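Local coordinates for protein glycosyl hydrolase BlGH5_18 (Bifidobacterium longum subsp. infantis, PDB 7LQX) that probably hydrolyses glycosidic bonds in the breakdown of N-glycans, as a family 5 (subfamily 18) glycoside hydrolase of a gut bacterium, at residues F66-W78 with S112-H124. Residues are numbered along the deposited sequence; the frame is centred on the assembly and turned at random.
Sequences FPVWPYLQPNRTW and SFDFLPSWLVTWH. With EDO (1,2-ethanediol), chain B.
Trp119 meets Gln73 and Arg76 because its CG stands between the backbone N and the carbonyl carbon (chi1 53°), swinging the indole across the backbone of Gln73 to Arg76; Trp69, with CG opposite its own N (chi1 -169°), lays its ring against Pro117. Tryptophan suits the first place because it offers both a donor and a broad face. NE1 of Trp119 gives an almost straight bond of 2.9 Å to Gln73 O, which lies in the indole plane, although the donor is tilted from the carbonyl plane. Over one face of this indole sits Arg76, its CA 3.8 Å from the centroid of the six-membered ring in a CH-pi contact, and its CB and CG continue across the benzo part. The guanidinium leads away to a salt bridge with Asp323 of the second subunit. A leucine in place of Trp119 would probably leave Gln73 O without this donor and uncover the aliphatic part of Arg76. Gln73 serves both indoles: its side-chain OE1 accepts from Trp69 NE1 at 2.9 Å through an in-plane lone pair, fixing the rotation of that ring. Pro117, rigid and lacking an N-H, presents CG 3.6 Å from the centroid of the five-membered ring of Trp69, almost on the ring normal. Leu120 CD1 comes within 3.5 Å of Trp69 CH2, while Pro70 CD rests 3.9 Å from Phe115 CB. Two waters join Pro74 O to Ser118, one through the backbone N, the other through OG. The arrangement packs two loops that follow neighbouring parallel strands, 62-65 and 100-104, of the (beta/alpha)8 barrel characteristic of family 5 glycoside hydrolases, beside the subunit interface.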
# COMPACT_ATOMS: atom_id res chain seq x y z
N PHE A 66 -12.19 -9.75 7.78
CA PHE A 66 -11.40 -9.17 6.70
C PHE A 66 -9.96 -8.87 7.10
O PHE A 66 -9.66 -7.75 7.54
CB PHE A 66 -12.05 -7.87 6.23
CG PHE A 66 -13.48 -8.00 5.83
CD1 PHE A 66 -13.81 -8.28 4.52
CD2 PHE A 66 -14.50 -7.86 6.76
CE1 PHE A 66 -15.13 -8.41 4.14
CE2 PHE A 66 -15.83 -7.99 6.38
CZ PHE A 66 -16.14 -8.26 5.07
N PRO A 67 -9.03 -9.80 6.89
CA PRO A 67 -7.61 -9.45 6.94
C PRO A 67 -7.24 -8.54 5.78
O PRO A 67 -7.98 -8.39 4.80
CB PRO A 67 -6.90 -10.81 6.83
CG PRO A 67 -7.87 -11.67 6.09
CD PRO A 67 -9.24 -11.22 6.53
N VAL A 68 -6.07 -7.91 5.89
CA VAL A 68 -5.61 -6.91 4.92
C VAL A 68 -4.36 -7.44 4.21
O VAL A 68 -3.39 -7.86 4.85
CB VAL A 68 -5.38 -5.55 5.61
CG1 VAL A 68 -4.67 -4.57 4.68
CG2 VAL A 68 -6.71 -5.00 6.07
N TRP A 69 -4.40 -7.40 2.88
CA TRP A 69 -3.45 -8.15 2.06
C TRP A 69 -2.01 -7.68 2.22
O TRP A 69 -1.12 -8.54 2.36
CB TRP A 69 -3.91 -8.08 0.60
CG TRP A 69 -3.22 -8.99 -0.36
CD1 TRP A 69 -2.30 -9.97 -0.09
CD2 TRP A 69 -3.41 -8.99 -1.77
NE1 TRP A 69 -1.92 -10.59 -1.26
CE2 TRP A 69 -2.58 -10.00 -2.30
CE3 TRP A 69 -4.22 -8.26 -2.64
CZ2 TRP A 69 -2.54 -10.28 -3.67
CZ3 TRP A 69 -4.17 -8.54 -3.99
CH2 TRP A 69 -3.34 -9.54 -4.49
N PRO A 70 -1.70 -6.38 2.20
CA PRO A 70 -0.30 -5.96 2.38
C PRO A 70 0.29 -6.37 3.72
O PRO A 70 1.52 -6.33 3.85
CB PRO A 70 -0.34 -4.43 2.22
CG PRO A 70 -1.80 -4.06 2.18
CD PRO A 70 -2.57 -5.27 1.77
N TYR A 71 -0.52 -6.72 4.72
CA TYR A 71 0.03 -7.20 5.98
C TYR A 71 0.22 -8.72 5.97
O TYR A 71 1.16 -9.22 6.59
CB TYR A 71 -0.86 -6.81 7.18
CG TYR A 71 -1.36 -5.38 7.17
CD1 TYR A 71 -0.64 -4.36 6.55
CD2 TYR A 71 -2.56 -5.06 7.76
CE1 TYR A 71 -1.14 -3.07 6.52
CE2 TYR A 71 -3.06 -3.78 7.73
CZ TYR A 71 -2.34 -2.78 7.12
OH TYR A 71 -2.86 -1.52 7.10
N LEU A 72 -0.65 -9.43 5.24
CA LEU A 72 -0.52 -10.88 5.12
C LEU A 72 0.64 -11.28 4.21
O LEU A 72 1.29 -12.30 4.45
CB LEU A 72 -1.80 -11.48 4.52
CG LEU A 72 -3.05 -11.61 5.38
CD1 LEU A 72 -4.21 -12.07 4.49
CD2 LEU A 72 -2.83 -12.59 6.51
N GLN A 73 0.87 -10.52 3.14
CA GLN A 73 1.80 -10.92 2.08
C GLN A 73 2.54 -9.68 1.59
O GLN A 73 2.33 -9.19 0.48
CB GLN A 73 1.03 -11.60 0.95
CG GLN A 73 1.88 -12.37 -0.03
CD GLN A 73 1.03 -13.22 -0.94
OE1 GLN A 73 -0.02 -12.80 -1.40
NE2 GLN A 73 1.48 -14.45 -1.18
N PRO A 74 3.43 -9.14 2.43
CA PRO A 74 4.07 -7.86 2.10
C PRO A 74 5.07 -7.95 0.97
O PRO A 74 5.39 -6.92 0.36
CB PRO A 74 4.75 -7.46 3.42
CG PRO A 74 4.97 -8.77 4.13
CD PRO A 74 3.78 -9.62 3.78
N ASN A 75 5.58 -9.14 0.68
CA ASN A 75 6.41 -9.45 -0.47
C ASN A 75 5.76 -10.66 -1.11
O ASN A 75 5.12 -11.46 -0.42
CB ASN A 75 7.85 -9.75 -0.01
CG ASN A 75 8.77 -10.18 -1.15
OD1 ASN A 75 8.76 -11.34 -1.55
ND2 ASN A 75 9.58 -9.26 -1.65
N ARG A 76 5.90 -10.79 -2.43
CA ARG A 76 5.21 -11.85 -3.15
C ARG A 76 5.47 -13.22 -2.53
O ARG A 76 4.57 -14.06 -2.50
CB ARG A 76 5.60 -11.84 -4.63
CG ARG A 76 4.98 -12.94 -5.46
CD ARG A 76 5.12 -12.69 -6.95
NE ARG A 76 6.48 -12.46 -7.42
CZ ARG A 76 7.35 -13.41 -7.72
NH1 ARG A 76 7.04 -14.70 -7.57
NH2 ARG A 76 8.55 -13.08 -8.17
N THR A 77 6.69 -13.47 -2.06
CA THR A 77 7.06 -14.75 -1.47
C THR A 77 7.51 -14.61 -0.02
O THR A 77 8.41 -15.31 0.44
CB THR A 77 8.12 -15.44 -2.31
OG1 THR A 77 9.24 -14.57 -2.48
CG2 THR A 77 7.57 -15.78 -3.69
N TRP A 78 6.87 -13.69 0.71
CA TRP A 78 7.09 -13.54 2.15
C TRP A 78 5.71 -13.41 2.78
O TRP A 78 5.13 -12.32 2.80
CB TRP A 78 7.95 -12.33 2.47
CG TRP A 78 8.47 -12.29 3.89
CD1 TRP A 78 7.97 -11.57 4.94
CD2 TRP A 78 9.59 -13.01 4.39
NE1 TRP A 78 8.72 -11.79 6.06
CE2 TRP A 78 9.73 -12.66 5.75
CE3 TRP A 78 10.52 -13.88 3.82
CZ2 TRP A 78 10.74 -13.18 6.55
CZ3 TRP A 78 11.52 -14.40 4.62
CH2 TRP A 78 11.63 -14.04 5.97
N SER A 112 -13.97 2.17 -0.02
CA SER A 112 -13.38 3.17 -0.92
C SER A 112 -11.86 3.11 -0.99
O SER A 112 -11.27 3.79 -1.83
CB SER A 112 -13.81 4.62 -0.62
OG SER A 112 -13.02 5.22 0.40
N PHE A 113 -11.21 2.34 -0.12
CA PHE A 113 -9.76 2.28 -0.06
C PHE A 113 -9.24 0.99 -0.67
O PHE A 113 -9.74 -0.10 -0.37
CB PHE A 113 -9.29 2.34 1.39
CG PHE A 113 -9.62 3.64 2.09
CD1 PHE A 113 -8.77 4.73 1.98
CD2 PHE A 113 -10.76 3.76 2.86
CE1 PHE A 113 -9.06 5.91 2.61
CE2 PHE A 113 -11.04 4.94 3.50
CZ PHE A 113 -10.20 6.02 3.38
N ASP A 114 -8.23 1.10 -1.52
CA ASP A 114 -7.50 -0.04 -2.04
C ASP A 114 -6.29 -0.32 -1.15
O ASP A 114 -5.52 0.60 -0.84
CB ASP A 114 -6.96 0.24 -3.45
CG ASP A 114 -8.00 0.16 -4.55
OD1 ASP A 114 -9.14 -0.32 -4.32
OD2 ASP A 114 -7.63 0.59 -5.67
N PHE A 115 -6.10 -1.58 -0.78
CA PHE A 115 -4.96 -2.05 -0.01
C PHE A 115 -4.23 -3.08 -0.87
O PHE A 115 -4.57 -4.27 -0.84
CB PHE A 115 -5.42 -2.69 1.31
CG PHE A 115 -6.07 -1.73 2.24
CD1 PHE A 115 -5.31 -0.99 3.12
CD2 PHE A 115 -7.44 -1.54 2.24
CE1 PHE A 115 -5.90 -0.09 3.99
CE2 PHE A 115 -8.03 -0.65 3.11
CZ PHE A 115 -7.26 0.08 3.97
N LEU A 116 -3.26 -2.64 -1.64
CA LEU A 116 -2.46 -3.56 -2.43
C LEU A 116 -1.06 -3.67 -1.87
O LEU A 116 -0.47 -2.67 -1.46
CB LEU A 116 -2.35 -3.10 -3.89
CG LEU A 116 -3.60 -3.32 -4.72
CD1 LEU A 116 -3.29 -2.99 -6.18
CD2 LEU A 116 -4.15 -4.74 -4.63
N PRO A 117 -0.48 -4.87 -1.87
CA PRO A 117 0.95 -4.98 -1.54
C PRO A 117 1.80 -4.20 -2.53
O PRO A 117 1.45 -4.01 -3.70
CB PRO A 117 1.22 -6.49 -1.66
CG PRO A 117 -0.14 -7.14 -1.56
CD PRO A 117 -1.08 -6.18 -2.20
N SER A 118 2.97 -3.77 -2.05
CA SER A 118 3.87 -2.94 -2.85
C SER A 118 4.38 -3.66 -4.10
O SER A 118 4.80 -3.00 -5.05
CB SER A 118 5.04 -2.45 -2.00
OG SER A 118 5.76 -3.52 -1.42
N TRP A 119 4.32 -4.99 -4.11
CA TRP A 119 4.78 -5.77 -5.25
C TRP A 119 3.75 -5.85 -6.38
O TRP A 119 4.00 -6.54 -7.37
CB TRP A 119 5.20 -7.17 -4.81
CG TRP A 119 4.21 -7.98 -4.01
CD1 TRP A 119 4.05 -7.98 -2.66
CD2 TRP A 119 3.30 -8.97 -4.52
NE1 TRP A 119 3.09 -8.89 -2.29
CE2 TRP A 119 2.59 -9.49 -3.41
CE3 TRP A 119 2.99 -9.44 -5.79
CZ2 TRP A 119 1.61 -10.47 -3.55
CZ3 TRP A 119 2.01 -10.42 -5.93
CH2 TRP A 119 1.35 -10.92 -4.81
N LEU A 120 2.63 -5.14 -6.26
CA LEU A 120 1.64 -5.05 -7.32
C LEU A 120 1.37 -3.62 -7.78
O LEU A 120 0.46 -3.42 -8.59
CB LEU A 120 0.32 -5.70 -6.90
CG LEU A 120 0.37 -7.23 -6.85
CD1 LEU A 120 -0.90 -7.79 -6.23
CD2 LEU A 120 0.58 -7.81 -8.24
N VAL A 121 2.13 -2.63 -7.31
CA VAL A 121 1.84 -1.23 -7.61
C VAL A 121 3.05 -0.52 -8.20
O VAL A 121 4.20 -0.91 -7.99
CB VAL A 121 1.34 -0.44 -6.37
CG1 VAL A 121 0.19 -1.17 -5.70
CG2 VAL A 121 2.48 -0.19 -5.38
N THR A 122 2.75 0.57 -8.93
CA THR A 122 3.70 1.53 -9.51
C THR A 122 4.87 0.84 -10.20
O THR A 122 4.67 0.24 -11.26
CB THR A 122 4.13 2.60 -8.50
OG1 THR A 122 4.87 2.00 -7.43
CG2 THR A 122 2.90 3.32 -7.91
N TRP A 123 6.07 0.92 -9.63
CA TRP A 123 7.23 0.31 -10.28
C TRP A 123 7.07 -1.19 -10.46
O TRP A 123 7.76 -1.79 -11.30
CB TRP A 123 8.47 0.53 -9.43
CG TRP A 123 8.80 1.96 -9.16
CD1 TRP A 123 8.77 2.59 -7.94
CD2 TRP A 123 9.24 2.94 -10.11
NE1 TRP A 123 9.17 3.89 -8.08
CE2 TRP A 123 9.47 4.14 -9.39
CE3 TRP A 123 9.48 2.93 -11.49
CZ2 TRP A 123 9.92 5.31 -10.00
CZ3 TRP A 123 9.93 4.10 -12.09
CH2 TRP A 123 10.14 5.27 -11.35
N HIS A 124 6.22 -1.81 -9.64
CA HIS A 124 5.91 -3.23 -9.67
C HIS A 124 4.47 -3.49 -10.09
O HIS A 124 3.92 -4.54 -9.76
CB HIS A 124 6.15 -3.85 -8.30
CG HIS A 124 7.59 -3.85 -7.90
ND1 HIS A 124 8.43 -4.91 -8.16
CD2 HIS A 124 8.35 -2.91 -7.29
CE1 HIS A 124 9.64 -4.62 -7.73
NE2 HIS A 124 9.62 -3.42 -7.19
C1 EDO B . 8.14 -10.52 9.61
O1 EDO B . 9.14 -11.00 8.71
C2 EDO B . 6.78 -10.49 8.91
O2 EDO B . 6.86 -9.73 7.70
O HOH W 1 3.96 -4.50 0.58
O HOH W 2 7.13 -5.94 -1.46